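Local coordinates for AopB (Aeromonas hydrophila, PDB 3WXX), which probably inserts into the host membrane as a type III secretion translocator, and before secretion is held by its chaperone AcrH, at residues M130-V141 against T206-T215. Sequence-based numbering, arbitrary orientation.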
loop_
_atom_site.group_PDB
_atom_site.type_symbol
_atom_site.label_atom_id
_atom_site.label_comp_id
_atom_site.label_asym_id
_atom_site.label_seq_id
_atom_site.Cartn_x
_atom_site.Cartn_y
_atom_site.Cartn_z
HETATM N N MSE B 130 0.299 -10.829 2.497
HETATM C CA MSE B 130 -0.080 -10.822 3.886
HETATM C C MSE B 130 -1.147 -9.786 4.136
HETATM O O MSE B 130 -2.079 -10.021 4.939
HETATM C CB MSE B 130 1.058 -10.493 4.826
HETATM C CG MSE B 130 0.527 -9.855 6.138
HETATM SE SE MSE B 130 2.050 -8.961 6.940
HETATM C CE MSE B 130 3.637 -10.091 6.417
ATOM N N VAL B 131 -1.006 -8.609 3.515
ATOM C CA VAL B 131 -2.001 -7.544 3.689
ATOM C C VAL B 131 -3.401 -8.055 3.309
ATOM O O VAL B 131 -4.376 -7.751 3.980
ATOM C CB VAL B 131 -1.617 -6.262 2.905
ATOM C CG1 VAL B 131 -2.649 -5.181 3.098
ATOM C CG2 VAL B 131 -0.262 -5.748 3.371
ATOM N N ILE B 132 -3.508 -8.898 2.289
ATOM C CA ILE B 132 -4.814 -9.531 2.019
ATOM C C ILE B 132 -5.293 -10.336 3.209
ATOM O O ILE B 132 -6.421 -10.207 3.627
ATOM C CB ILE B 132 -4.780 -10.433 0.778
ATOM C CG1 ILE B 132 -4.890 -9.580 -0.474
ATOM C CG2 ILE B 132 -5.950 -11.400 0.789
ATOM C CD1 ILE B 132 -4.347 -10.286 -1.691
ATOM N N GLY B 133 -4.406 -11.157 3.750
ATOM C CA GLY B 133 -4.664 -11.862 5.023
ATOM C C GLY B 133 -5.107 -10.966 6.165
ATOM O O GLY B 133 -6.115 -11.222 6.804
ATOM N N ALA B 134 -4.381 -9.870 6.377
ATOM C CA ALA B 134 -4.730 -8.904 7.425
ATOM C C ALA B 134 -6.122 -8.325 7.238
ATOM O O ALA B 134 -6.869 -8.077 8.220
ATOM C CB ALA B 134 -3.694 -7.795 7.486
ATOM N N ILE B 135 -6.489 -8.138 5.984
ATOM C CA ILE B 135 -7.847 -7.638 5.632
ATOM C C ILE B 135 -8.944 -8.657 5.905
ATOM O O ILE B 135 -9.988 -8.309 6.451
ATOM C CB ILE B 135 -7.903 -7.155 4.176
ATOM C CG1 ILE B 135 -7.074 -5.856 4.049
ATOM C CG2 ILE B 135 -9.336 -7.015 3.728
ATOM C CD1 ILE B 135 -6.988 -5.289 2.660
ATOM N N LEU B 136 -8.670 -9.920 5.624
ATOM C CA LEU B 136 -9.564 -11.021 6.079
ATOM C C LEU B 136 -9.734 -11.130 7.598
ATOM O O LEU B 136 -10.852 -11.238 8.086
ATOM C CB LEU B 136 -9.047 -12.366 5.592
ATOM C CG LEU B 136 -9.345 -12.632 4.127
ATOM C CD1 LEU B 136 -8.378 -13.676 3.596
ATOM C CD2 LEU B 136 -10.799 -13.054 3.942
ATOM N N ILE B 137 -8.627 -11.062 8.334
ATOM C CA ILE B 137 -8.704 -11.052 9.794
ATOM C C ILE B 137 -9.300 -9.770 10.396
ATOM O O ILE B 137 -10.096 -9.842 11.321
ATOM C CB ILE B 137 -7.336 -11.202 10.446
ATOM C CG1 ILE B 137 -6.613 -12.452 9.937
ATOM C CG2 ILE B 137 -7.477 -11.217 11.954
ATOM C CD1 ILE B 137 -7.308 -13.744 10.282
ATOM N N ALA B 138 -8.924 -8.592 9.892
ATOM C CA ALA B 138 -9.245 -7.353 10.624
ATOM C C ALA B 138 -9.828 -6.205 9.783
ATOM O O ALA B 138 -9.843 -5.040 10.240
ATOM C CB ALA B 138 -8.005 -6.910 11.392
ATOM N N THR B 139 -10.305 -6.541 8.576
ATOM C CA THR B 139 -10.817 -5.564 7.592
ATOM C C THR B 139 -10.057 -4.230 7.630
ATOM O O THR B 139 -8.853 -4.229 7.450
ATOM C CB THR B 139 -12.357 -5.427 7.674
ATOM O OG1 THR B 139 -12.759 -5.169 9.018
ATOM C CG2 THR B 139 -13.006 -6.738 7.264
ATOM N N GLY B 140 -10.719 -3.114 7.893
ATOM C CA GLY B 140 -10.078 -1.807 7.781
ATOM C C GLY B 140 -8.834 -1.603 8.637
ATOM O O GLY B 140 -7.951 -0.818 8.264
ATOM N N VAL B 141 -8.729 -2.312 9.764
ATOM C CA VAL B 141 -7.522 -2.225 10.557
ATOM C C VAL B 141 -6.382 -2.942 9.859
ATOM O O VAL B 141 -5.241 -2.463 9.859
ATOM C CB VAL B 141 -7.708 -2.807 11.952
ATOM C CG1 VAL B 141 -6.397 -2.825 12.709
ATOM C CG2 VAL B 141 -8.708 -1.976 12.698
ATOM N N THR B 206 -5.238 -4.921 17.749
ATOM C CA THR B 206 -5.931 -5.640 16.670
ATOM C C THR B 206 -5.048 -5.764 15.437
ATOM O O THR B 206 -5.015 -6.809 14.777
ATOM C CB THR B 206 -7.218 -4.902 16.269
ATOM O OG1 THR B 206 -8.117 -4.887 17.367
ATOM C CG2 THR B 206 -7.938 -5.588 15.125
ATOM N N ALA B 207 -4.361 -4.675 15.103
ATOM C CA ALA B 207 -3.478 -4.667 13.957
ATOM C C ALA B 207 -2.377 -5.706 14.152
ATOM O O ALA B 207 -2.005 -6.417 13.204
ATOM C CB ALA B 207 -2.907 -3.272 13.735
HETATM N N MSE B 208 -1.890 -5.820 15.381
HETATM C CA MSE B 208 -0.865 -6.821 15.708
HETATM C C MSE B 208 -1.428 -8.223 15.554
HETATM O O MSE B 208 -0.843 -9.076 14.922
HETATM C CB MSE B 208 -0.309 -6.569 17.117
HETATM C CG MSE B 208 0.827 -7.516 17.495
HETATM SE SE MSE B 208 2.447 -7.035 16.502
HETATM C CE MSE B 208 2.601 -8.495 15.169
ATOM N N LYS B 209 -2.580 -8.458 16.112
ATOM C CA LYS B 209 -3.249 -9.709 15.911
ATOM C C LYS B 209 -3.443 -10.016 14.409
ATOM O O LYS B 209 -3.109 -11.107 13.958
ATOM C CB LYS B 209 -4.557 -9.628 16.657
ATOM C CG LYS B 209 -5.441 -10.841 16.605
ATOM C CD LYS B 209 -6.907 -10.403 16.943
ATOM C CE LYS B 209 -7.648 -9.839 15.715
ATOM N NZ LYS B 209 -9.004 -9.320 16.062
ATOM N N ALA B 210 -3.903 -9.035 13.642
ATOM C CA ALA B 210 -4.110 -9.209 12.236
ATOM C C ALA B 210 -2.850 -9.667 11.568
ATOM O O ALA B 210 -2.867 -10.642 10.792
ATOM C CB ALA B 210 -4.567 -7.917 11.591
ATOM N N VAL B 211 -1.775 -8.930 11.794
ATOM C CA VAL B 211 -0.487 -9.273 11.163
ATOM C C VAL B 211 -0.006 -10.651 11.587
ATOM O O VAL B 211 0.457 -11.431 10.763
ATOM C CB VAL B 211 0.609 -8.258 11.511
ATOM C CG1 VAL B 211 1.965 -8.759 11.015
ATOM C CG2 VAL B 211 0.299 -6.903 10.869
ATOM N N LYS B 212 -0.188 -10.961 12.870
ATOM C CA LYS B 212 0.145 -12.260 13.435
ATOM C C LYS B 212 -0.511 -13.387 12.654
ATOM O O LYS B 212 0.142 -14.285 12.171
ATOM C CB LYS B 212 -0.393 -12.334 14.859
ATOM C CG LYS B 212 0.564 -12.894 15.866
ATOM C CD LYS B 212 1.466 -11.808 16.425
ATOM C CE LYS B 212 2.627 -12.326 17.296
ATOM N NZ LYS B 212 2.742 -13.815 17.484
ATOM N N PHE B 213 -1.829 -13.316 12.520
ATOM C CA PHE B 213 -2.583 -14.390 11.937
ATOM C C PHE B 213 -2.472 -14.419 10.429
ATOM O O PHE B 213 -2.534 -15.478 9.843
ATOM C CB PHE B 213 -4.040 -14.304 12.392
ATOM C CG PHE B 213 -4.248 -14.686 13.846
ATOM C CD1 PHE B 213 -3.154 -14.889 14.720
ATOM C CD2 PHE B 213 -5.543 -14.825 14.357
ATOM C CE1 PHE B 213 -3.359 -15.233 16.047
ATOM C CE2 PHE B 213 -5.754 -15.172 15.682
ATOM C CZ PHE B 213 -4.662 -15.374 16.527
ATOM N N ALA B 214 -2.311 -13.274 9.781
ATOM C CA ALA B 214 -2.047 -13.248 8.336
ATOM C C ALA B 214 -0.712 -13.910 8.048
ATOM O O ALA B 214 -0.513 -14.602 7.048
ATOM C CB ALA B 214 -2.008 -11.836 7.860
ATOM N N THR B 215 0.193 -13.731 8.987
ATOM C CA THR B 215 1.499 -14.348 8.917
ATOM C C THR B 215 1.419 -15.886 9.070
ATOM O O THR B 215 2.120 -16.587 8.334
ATOM C CB THR B 215 2.463 -13.669 9.927
ATOM O OG1 THR B 215 2.702 -12.332 9.472
ATOM C CG2 THR B 215 3.804 -14.423 10.074
#
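Val211 O takes two bonds within helix 201-217, from Thr215 N and from Thr215 OG1 (2.7 Å). The two donors arrive from opposite faces of the carbonyl plane, and the hydroxyl is tilted 33° from it. That bond would hold Thr215 in place, its OG1 3.9 Å from Met130 CE. Met130, a selenomethionine, lies across Val211 and bends at chi3, with its CG 3.6 Å from Ala214 CB. The CB of Ala214 lies against the backbone of the other helix, 3.4 Å from Ala134 N. Gly133 has no side chain, and its CA comes within 4.4 Å of Ala214 CA.

Further along, small residues meet directly: Ala138 CB and Ala210 CB are 3.6 Å apart. Ile137 is a knob in a hole formed by Lys209, Ala210, Phe213 and Ala214. Its CD1 meets Phe213 CB at 3.9 Å, and the phenyl ring leads away. Val141 carries CG1 anti to its backbone N (chi1 174°), which sets this methyl against Ala207 N and CB. Thr206 offers CG2 to Ala138 and Val141, while its OG1 lies within hydrogen-bonding reach of both Ser202 O and Glu6 of the AcrH chain.

AcrH also packs on Val131 and Ile132, whose side chains start out away from 206-215. Between 130-141 and 206-215 the contact is apolar. The segment axes approach to 8.0 Å at 124°, closer to antiparallel than to parallel. This is an alanine- and glycine-lined helix-helix interface in the SseC-like part, joining helix 126-151, partly predicted transmembrane, to helix 201-217, the last of this construct.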